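Local coordinates for protein cyanophycinase-like exopeptidase (PDB 6NQC) that is probably a serine exopeptidase of family S51 that would release short peptides or amino acids from its substrates, at residues 31-35 with 118-122; 96-102 with 130-136; 205-209 with 242-246. All blocks are in the same frame, centred on the assembly; numbering follows the deposited sequence.

Contact 1 (31-35 with 118-122); sequences SGEYL and YFSGG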
loop_
_atom_site.group_PDB
_atom_site.type_symbol
_atom_site.label_atom_id
_atom_site.label_comp_id
_atom_site.label_asym_id
_atom_site.label_seq_id
_atom_site.Cartn_x
_atom_site.Cartn_y
_atom_site.Cartn_z
ATOM N N SER A 31 -4.799 6.522 5.156
ATOM C CA SER A 31 -4.170 7.837 4.962
ATOM C C SER A 31 -3.047 7.921 5.997
ATOM O O SER A 31 -2.985 7.111 6.925
ATOM C CB SER A 31 -5.123 9.036 5.129
ATOM O OG SER A 31 -5.339 9.361 6.497
ATOM N N GLY A 32 -2.190 8.922 5.847
ATOM C CA GLY A 32 -1.286 9.303 6.920
ATOM C C GLY A 32 0.080 8.698 6.826
ATOM O O GLY A 32 0.752 8.584 7.864
ATOM N N GLU A 33 0.508 8.286 5.622
ATOM C CA GLU A 33 1.844 7.740 5.463
ATOM C C GLU A 33 2.875 8.718 6.024
ATOM O O GLU A 33 2.721 9.944 5.933
ATOM C CB GLU A 33 2.150 7.421 4.004
ATOM C CG GLU A 33 2.280 8.631 3.067
ATOM C CD GLU A 33 0.973 8.986 2.396
ATOM O OE1 GLU A 33 0.181 9.676 3.035
ATOM O OE2 GLU A 33 0.728 8.539 1.247
ATOM N N TYR A 34 3.929 8.135 6.608
ATOM C CA TYR A 34 5.121 8.850 7.053
ATOM C C TYR A 34 4.835 9.833 8.174
ATOM O O TYR A 34 5.684 10.693 8.474
ATOM C CB TYR A 34 5.821 9.567 5.892
ATOM C CG TYR A 34 6.060 8.713 4.665
ATOM C CD1 TYR A 34 6.211 7.340 4.789
ATOM C CD2 TYR A 34 6.101 9.268 3.397
ATOM C CE1 TYR A 34 6.412 6.534 3.686
ATOM C CE2 TYR A 34 6.314 8.449 2.254
ATOM C CZ TYR A 34 6.478 7.078 2.429
ATOM O OH TYR A 34 6.679 6.227 1.359
ATOM N N LEU A 35 3.699 9.754 8.830
ATOM C CA LEU A 35 3.433 10.737 9.882
ATOM C C LEU A 35 3.592 10.144 11.281
ATOM O O LEU A 35 3.552 8.914 11.462
ATOM C CB LEU A 35 2.045 11.365 9.745
ATOM C CG LEU A 35 1.891 12.268 8.511
ATOM C CD1 LEU A 35 0.575 13.036 8.608
ATOM C CD2 LEU A 35 3.070 13.221 8.282
ATOM N N TYR A 118 7.202 0.790 0.519
ATOM C CA TYR A 118 6.006 1.587 0.800
ATOM C C TYR A 118 5.571 2.343 -0.451
ATOM O O TYR A 118 6.368 3.082 -1.024
ATOM C CB TYR A 118 6.296 2.579 1.943
ATOM C CG TYR A 118 5.080 3.011 2.700
ATOM C CD1 TYR A 118 4.188 3.940 2.143
ATOM C CD2 TYR A 118 4.780 2.481 3.956
ATOM C CE1 TYR A 118 3.068 4.336 2.826
ATOM C CE2 TYR A 118 3.637 2.868 4.628
ATOM C CZ TYR A 118 2.787 3.810 4.044
ATOM O OH TYR A 118 1.639 4.238 4.674
ATOM N N PHE A 119 4.313 2.131 -0.895
ATOM C CA PHE A 119 3.715 2.964 -1.937
ATOM C C PHE A 119 2.971 4.117 -1.267
ATOM O O PHE A 119 1.973 3.892 -0.583
ATOM C CB PHE A 119 2.733 2.178 -2.814
ATOM C CG PHE A 119 3.366 1.103 -3.628
ATOM C CD1 PHE A 119 4.302 1.410 -4.597
ATOM C CD2 PHE A 119 3.002 -0.216 -3.448
ATOM C CE1 PHE A 119 4.886 0.402 -5.372
ATOM C CE2 PHE A 119 3.586 -1.227 -4.197
ATOM C CZ PHE A 119 4.544 -0.918 -5.164
ATOM N N SER A 120 3.427 5.352 -1.466
ATOM C CA SER A 120 2.690 6.493 -0.937
ATOM C C SER A 120 1.567 6.899 -1.901
ATOM O O SER A 120 1.380 6.314 -2.980
ATOM C CB SER A 120 3.625 7.661 -0.642
ATOM O OG SER A 120 4.476 7.929 -1.739
ATOM N N GLY A 121 0.793 7.891 -1.467
ATOM C CA GLY A 121 -0.451 8.251 -2.118
ATOM C C GLY A 121 -0.263 9.104 -3.385
ATOM O O GLY A 121 0.831 9.551 -3.733
ATOM N N GLY A 122 -1.377 9.293 -4.077
ATOM C CA GLY A 122 -1.444 10.002 -5.326
ATOM C C GLY A 122 -2.571 9.460 -6.198
ATOM O O GLY A 122 -3.707 9.304 -5.756
HETATM O O HOH W 1 7.050 7.516 -0.958
#
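Tyr34 and Tyr118 run past each other in opposite directions, their rings inclined by 50° with centroids 5.1 Å apart, an oblique pair and not a stack. CE1 of Tyr34 sits over one face of the Tyr118 ring, displaced toward its rim, and approaches Tyr118 CD1 to 3.7 Å. The hydroxyl carries on past the rim at this corner: Tyr34 OH lies 3.5 Å from Tyr118 CD1 and is bridged by a water to Ser120 OG, the water lying at the edge of the Tyr34 ring, 2.7 Å from Tyr34 OH.

Glu33 comes in beside this pair. Its CB rests 3.3 Å from Tyr118 OH, while CG lies over one face of the neighbouring Tyr34 ring, toward its rim. With CG held between the backbone N and carbonyl carbon (chi1 68°) and the chain bent at chi2, the carboxylate is turned toward the backbone of Gly121. Glu33 OE2 accepts from Gly121 N at 2.8 Å, nearly in line with its C-O bond, although the N-H...O angle is only 141°. Ser120 CB lies 3.6 Å from the same Glu33 OE2.

Glu33 and Tyr34 are the central pair of a type II turn from Gly32 to Leu35, linking strand 26-29 to helix 39-51. The turn covers the C-terminal end of strand 116-119, where active sites of such open alpha/beta folds commonly lie. Gly121 adjoins a putative Ser-His-Glu triad with Ser154 on a nucleophile elbow. The carboxylate therefore holds a backbone amide in place next to the likely catalytic centre.

Contact 2 (96-102 with 130-136); sequences VLKREDA and TLINTPL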
loop_
_atom_site.group_PDB
_atom_site.type_symbol
_atom_site.label_atom_id
_atom_site.label_comp_id
_atom_site.label_asym_id
_atom_site.label_seq_id
_atom_site.Cartn_x
_atom_site.Cartn_y
_atom_site.Cartn_z
ATOM N N VAL A 96 10.755 6.889 -9.133
ATOM C CA VAL A 96 10.197 6.228 -10.312
ATOM C C VAL A 96 8.937 7.004 -10.672
ATOM O O VAL A 96 7.890 6.839 -10.050
ATOM C CB VAL A 96 9.913 4.749 -10.068
ATOM C CG1 VAL A 96 9.144 4.136 -11.217
ATOM C CG2 VAL A 96 11.224 4.006 -9.863
ATOM N N LEU A 97 9.049 7.889 -11.660
ATOM C CA LEU A 97 7.965 8.816 -11.932
ATOM C C LEU A 97 7.229 8.523 -13.225
ATOM O O LEU A 97 6.104 9.008 -13.401
ATOM C CB LEU A 97 8.497 10.245 -11.968
ATOM C CG LEU A 97 9.378 10.662 -10.798
ATOM C CD1 LEU A 97 9.729 12.142 -10.906
ATOM C CD2 LEU A 97 8.735 10.379 -9.451
ATOM N N LYS A 98 7.835 7.758 -14.123
ATOM C CA LYS A 98 7.203 7.329 -15.363
ATOM C C LYS A 98 7.676 5.905 -15.623
ATOM O O LYS A 98 8.643 5.434 -15.029
ATOM C CB LYS A 98 7.540 8.280 -16.530
ATOM C CG LYS A 98 9.032 8.417 -16.817
ATOM C CD LYS A 98 9.336 9.555 -17.807
ATOM C CE LYS A 98 10.801 9.495 -18.275
ATOM N NZ LYS A 98 11.771 9.644 -17.141
ATOM N N ARG A 99 7.019 5.244 -16.569
ATOM C CA ARG A 99 7.183 3.811 -16.733
ATOM C C ARG A 99 8.602 3.447 -17.155
ATOM O O ARG A 99 9.121 2.402 -16.741
ATOM C CB ARG A 99 6.132 3.313 -17.733
ATOM C CG ARG A 99 6.129 1.837 -17.900
ATOM C CD ARG A 99 4.893 1.332 -18.627
ATOM N NE ARG A 99 5.022 -0.108 -18.843
ATOM C CZ ARG A 99 4.479 -1.035 -18.070
ATOM N NH1 ARG A 99 3.738 -0.685 -17.027
ATOM N NH2 ARG A 99 4.679 -2.317 -18.346
ATOM N N GLU A 100 9.263 4.299 -17.942
ATOM C CA GLU A 100 10.644 4.033 -18.309
ATOM C C GLU A 100 11.527 3.861 -17.077
ATOM O O GLU A 100 12.445 3.032 -17.079
ATOM C CB GLU A 100 11.174 5.170 -19.184
ATOM C CG GLU A 100 10.271 5.553 -20.372
ATOM C CD GLU A 100 9.055 6.422 -19.977
ATOM O OE1 GLU A 100 9.188 7.646 -19.955
ATOM O OE2 GLU A 100 7.964 5.871 -19.689
ATOM N N ASP A 101 11.251 4.603 -16.001
ATOM C CA ASP A 101 12.082 4.498 -14.809
ATOM C C ASP A 101 11.948 3.145 -14.116
ATOM O O ASP A 101 12.818 2.781 -13.340
ATOM C CB ASP A 101 11.714 5.607 -13.812
ATOM C CG ASP A 101 11.824 6.993 -14.407
ATOM O OD1 ASP A 101 12.591 7.160 -15.376
ATOM O OD2 ASP A 101 11.087 7.894 -13.937
ATOM N N ALA A 102 10.864 2.406 -14.361
ATOM C CA ALA A 102 10.677 1.105 -13.743
ATOM C C ALA A 102 11.525 0.026 -14.387
ATOM O O ALA A 102 11.402 -1.133 -14.013
ATOM C CB ALA A 102 9.191 0.738 -13.764
ATOM N N THR A 130 1.775 2.636 -14.407
ATOM C CA THR A 130 3.202 2.892 -14.528
ATOM C C THR A 130 4.039 1.700 -14.096
ATOM O O THR A 130 5.074 1.444 -14.721
ATOM C CB THR A 130 3.596 4.142 -13.727
ATOM O OG1 THR A 130 2.971 5.303 -14.303
ATOM C CG2 THR A 130 5.050 4.365 -13.774
ATOM N N LEU A 131 3.614 0.939 -13.080
ATOM C CA LEU A 131 4.423 -0.172 -12.599
ATOM C C LEU A 131 3.933 -1.547 -13.034
ATOM O O LEU A 131 4.677 -2.531 -12.861
ATOM C CB LEU A 131 4.511 -0.172 -11.071
ATOM C CG LEU A 131 5.111 1.113 -10.481
ATOM C CD1 LEU A 131 5.212 1.029 -8.962
ATOM C CD2 LEU A 131 6.447 1.457 -11.125
ATOM N N ILE A 132 2.697 -1.672 -13.533
ATOM C CA ILE A 132 2.169 -3.024 -13.751
ATOM C C ILE A 132 3.069 -3.752 -14.737
ATOM O O ILE A 132 3.459 -3.196 -15.773
ATOM C CB ILE A 132 0.719 -2.969 -14.249
ATOM C CG1 ILE A 132 0.101 -4.351 -14.244
ATOM C CG2 ILE A 132 0.681 -2.336 -15.641
ATOM C CD1 ILE A 132 -1.435 -4.348 -14.480
ATOM N N ASN A 133 3.400 -5.003 -14.424
ATOM C CA ASN A 133 4.175 -5.851 -15.325
ATOM C C ASN A 133 5.506 -5.216 -15.711
ATOM O O ASN A 133 5.960 -5.318 -16.858
ATOM C CB ASN A 133 3.384 -6.197 -16.588
ATOM C CG ASN A 133 2.092 -6.868 -16.284
ATOM O OD1 ASN A 133 1.956 -7.541 -15.254
ATOM N ND2 ASN A 133 1.127 -6.704 -17.158
ATOM N N THR A 134 6.177 -4.598 -14.729
ATOM C CA THR A 134 7.488 -4.050 -14.979
ATOM C C THR A 134 8.527 -4.863 -14.213
ATOM O O THR A 134 8.212 -5.531 -13.219
ATOM C CB THR A 134 7.624 -2.592 -14.531
ATOM O OG1 THR A 134 7.358 -2.542 -13.119
ATOM C CG2 THR A 134 6.703 -1.666 -15.267
ATOM N N PRO A 135 9.794 -4.763 -14.593
ATOM C CA PRO A 135 10.820 -5.447 -13.804
ATOM C C PRO A 135 10.856 -4.944 -12.373
ATOM O O PRO A 135 11.080 -5.728 -11.453
ATOM C CB PRO A 135 12.117 -5.149 -14.574
ATOM C CG PRO A 135 11.802 -4.147 -15.594
ATOM C CD PRO A 135 10.334 -4.157 -15.837
ATOM N N LEU A 136 10.593 -3.658 -12.148
ATOM C CA LEU A 136 10.598 -3.129 -10.776
ATOM C C LEU A 136 9.503 -3.779 -9.935
ATOM O O LEU A 136 9.732 -4.177 -8.782
ATOM C CB LEU A 136 10.422 -1.609 -10.811
ATOM C CG LEU A 136 10.497 -0.966 -9.423
ATOM C CD1 LEU A 136 11.945 -0.848 -9.013
ATOM C CD2 LEU A 136 9.816 0.368 -9.408
#
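Arg99 grips the carbonyl of Ile132 end-on, with both terminal nitrogens on one oxygen: Arg99 NH1 donates to Ile132 O at 2.8 Å and Arg99 NH2 at 3.0 Å. The oxygen lies at the edge of the guanidinium, close to its plane; NH1 meets it on a lone pair, NH2 nearly along the C=O axis. An extended chain from CG to NE, with CG anti to the backbone N (chi1 -175°), carries the group across Thr130 O to reach the end of helix 124-131. A weak bond from NH1 to Asp129 O adds to the hold there.

At the other end of the interface Leu136 N donates to Ala102 O at 3.2 Å. Thr134 stands between the two polar sites. It is the N-cap of helix 135-145: its OG1 donates to Leu131 O at 2.7 Å and also bonds to Trp137 N, so the hydroxyl joins the end of one helix to the start of the next. Its methyl, CG2, lies over one face of the Arg99 guanidinium, 3.6 Å from Arg99 CZ.

Around these bonds the packing is aliphatic. Ala102 CB nestles against CB of Thr134 and CB of Leu136, and also touches Leu131 CD2. Val96 divides its branches, CG1 meeting Leu131 CD2 at 3.8 Å and CG2 meeting Leu136 CD2 tip to tip. Thr130 CG2 presses on the backbone where Lys98 joins Arg99, at 3.5 Å from Arg99 N, while Thr130 OG1 turns back to Tyr126 O.

Arg99 thus fastens the loop before helix 105-110 to the type II turn, Leu131 to Thr134, between helices 124-131 and 135-145. Its cationic guanidinium meets carbonyls at a helix C-terminus, where the helix dipole would favour positive charge.

Contact 3 (205-209 with 242-246); sequences LLDLP and ILKGL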
loop_
_atom_site.group_PDB
_atom_site.type_symbol
_atom_site.label_atom_id
_atom_site.label_comp_id
_atom_site.label_asym_id
_atom_site.label_seq_id
_atom_site.Cartn_x
_atom_site.Cartn_y
_atom_site.Cartn_z
ATOM N N LEU A 205 -17.222 3.375 -6.904
ATOM C CA LEU A 205 -16.287 3.121 -5.820
ATOM C C LEU A 205 -16.787 2.014 -4.906
ATOM O O LEU A 205 -15.992 1.198 -4.411
ATOM C CB LEU A 205 -16.064 4.408 -5.029
ATOM C CG LEU A 205 -15.004 4.466 -3.950
ATOM C CD1 LEU A 205 -13.701 3.857 -4.382
ATOM C CD2 LEU A 205 -14.733 5.957 -3.599
ATOM N N LEU A 206 -18.097 1.934 -4.705
ATOM C CA LEU A 206 -18.656 0.956 -3.772
ATOM C C LEU A 206 -18.993 -0.390 -4.393
ATOM O O LEU A 206 -19.378 -1.301 -3.658
ATOM C CB LEU A 206 -19.905 1.533 -3.102
ATOM C CG LEU A 206 -19.605 2.604 -2.047
ATOM C CD1 LEU A 206 -20.860 3.329 -1.599
ATOM C CD2 LEU A 206 -18.883 1.925 -0.877
ATOM N N ASP A 207 -18.864 -0.555 -5.711
ATOM C CA ASP A 207 -19.423 -1.780 -6.314
ATOM C C ASP A 207 -18.820 -1.981 -7.695
ATOM O O ASP A 207 -19.304 -1.403 -8.674
ATOM C CB ASP A 207 -20.953 -1.692 -6.377
ATOM C CG ASP A 207 -21.592 -2.859 -7.058
ATOM O OD1 ASP A 207 -20.920 -3.915 -7.200
ATOM O OD2 ASP A 207 -22.769 -2.702 -7.456
ATOM N N LEU A 208 -17.785 -2.825 -7.754
ATOM C CA LEU A 208 -17.189 -3.264 -8.994
ATOM C C LEU A 208 -17.556 -4.707 -9.263
ATOM O O LEU A 208 -17.661 -5.518 -8.321
ATOM C CB LEU A 208 -15.661 -3.148 -9.004
ATOM C CG LEU A 208 -15.123 -1.717 -8.843
ATOM C CD1 LEU A 208 -13.560 -1.775 -8.802
ATOM C CD2 LEU A 208 -15.542 -0.808 -9.972
ATOM N N PRO A 209 -17.708 -5.076 -10.542
ATOM C CA PRO A 209 -18.124 -6.451 -10.877
ATOM C C PRO A 209 -17.055 -7.478 -10.583
ATOM O O PRO A 209 -17.348 -8.672 -10.624
ATOM C CB PRO A 209 -18.395 -6.384 -12.383
ATOM C CG PRO A 209 -17.473 -5.278 -12.877
ATOM C CD PRO A 209 -17.419 -4.260 -11.742
ATOM N N ILE A 242 -16.092 -3.317 7.182
ATOM C CA ILE A 242 -16.388 -4.433 6.285
ATOM C C ILE A 242 -17.657 -4.092 5.527
ATOM O O ILE A 242 -18.724 -3.956 6.119
ATOM C CB ILE A 242 -16.537 -5.741 7.067
ATOM C CG1 ILE A 242 -15.360 -5.918 8.014
ATOM C CG2 ILE A 242 -16.677 -6.925 6.111
ATOM C CD1 ILE A 242 -13.986 -5.635 7.374
ATOM N N LEU A 243 -17.556 -3.972 4.202
ATOM C CA LEU A 243 -18.670 -3.432 3.425
ATOM C C LEU A 243 -19.417 -4.463 2.594
ATOM O O LEU A 243 -20.644 -4.384 2.499
ATOM C CB LEU A 243 -18.177 -2.321 2.480
ATOM C CG LEU A 243 -17.461 -1.165 3.175
ATOM C CD1 LEU A 243 -16.938 -0.196 2.173
ATOM C CD2 LEU A 243 -18.388 -0.462 4.147
ATOM N N LYS A 244 -18.708 -5.403 1.978
ATOM C CA LYS A 244 -19.303 -6.361 1.053
ATOM C C LYS A 244 -18.467 -7.626 1.073
ATOM O O LYS A 244 -17.247 -7.572 1.274
ATOM C CB LYS A 244 -19.378 -5.788 -0.371
ATOM C CG LYS A 244 -20.029 -6.719 -1.340
ATOM C CD LYS A 244 -20.430 -6.005 -2.606
ATOM C CE LYS A 244 -19.390 -6.203 -3.681
ATOM N NZ LYS A 244 -19.059 -4.928 -4.326
ATOM N N GLY A 245 -19.142 -8.770 0.832
ATOM C CA GLY A 245 -18.529 -10.077 0.793
ATOM C C GLY A 245 -18.381 -10.748 2.145
ATOM O O GLY A 245 -18.044 -11.938 2.191
ATOM N N LEU A 246 -18.588 -10.017 3.229
ATOM C CA LEU A 246 -18.701 -10.498 4.594
ATOM C C LEU A 246 -19.712 -9.609 5.308
ATOM O O LEU A 246 -20.001 -8.494 4.858
ATOM C CB LEU A 246 -17.348 -10.458 5.298
ATOM C CG LEU A 246 -16.352 -11.499 4.815
ATOM C CD1 LEU A 246 -14.989 -11.193 5.492
ATOM C CD2 LEU A 246 -16.784 -12.892 5.138
#
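Lys244 NZ reaches across to Asp207 OD1 in a long salt bridge of 3.6 Å, and has its stronger partner in Asp211 OD2, so that two carboxylates share the ammonium. Lys244 belongs to a classic beta bulge, in which it and Leu243 both face Leu214 of the neighbouring strand 213-217. The bulge closes strand 240-244 within the four-stranded mixed sheet of the C-terminal half, and the helical-type backbone of Leu243 (psi -40°) is what allows the two successive side chains, Leu243 and Lys244, to point toward the loop 205-209.

That loop leads from helix 199-205 to strand 213-217. The lysine spans the gap between it and the strand by starting extended, with CG anti to the backbone N, and then bending at its last two torsions, so that the ammonium arrives beside the loop backbone. Leu206 O is 3.7 Å from Lys244 NZ.

Asp207 meets the lysine obliquely. The trans first torsion of Asp207 (chi1 176°) carries OD1 toward the ammonium. That oxygen is also salt-bridged to Arg171, so it has two cationic partners, which would tend to favour its ionised form, while Asp211 OD2 also accepts from Leu208 N and thereby ties the lysine to the loop's own main chain.

Beside the charges there is a small apolar contact. Leu206 and Leu243 cross at about a right angle, and both also touch Ile187 of strand 184-187, which brings the end of the helix onto the sheet. Their backbones stay well apart, with Leu206 CA 8.4 Å from Leu243 CA, and the side chains meet through one methyl each, Leu206 CD2 and Leu243 CD1, 4.2 Å apart.

Contacts 1 and 2 interlock along the chain, since their segments alternate, and they touch: Phe119 CE1 packs on Leu131 CD1 at 3.7 Å, joining strand 116-119 to helix 124-131, which follows it. Their centres are 19 Å apart. Contact 1 is the more central and lies next to the putative triad of Ser154, His189 and Glu219; Ser31 in its first segment also touches His189 and Glu219. Contact 3 lies later in the chain, at the four-stranded sheet, with nearest atoms about 11 Å from contact 1 and about 14 Å from contact 2. Contacts 2 and 3, with centres 29 Å apart, thus fasten separate outer regions of the molecule.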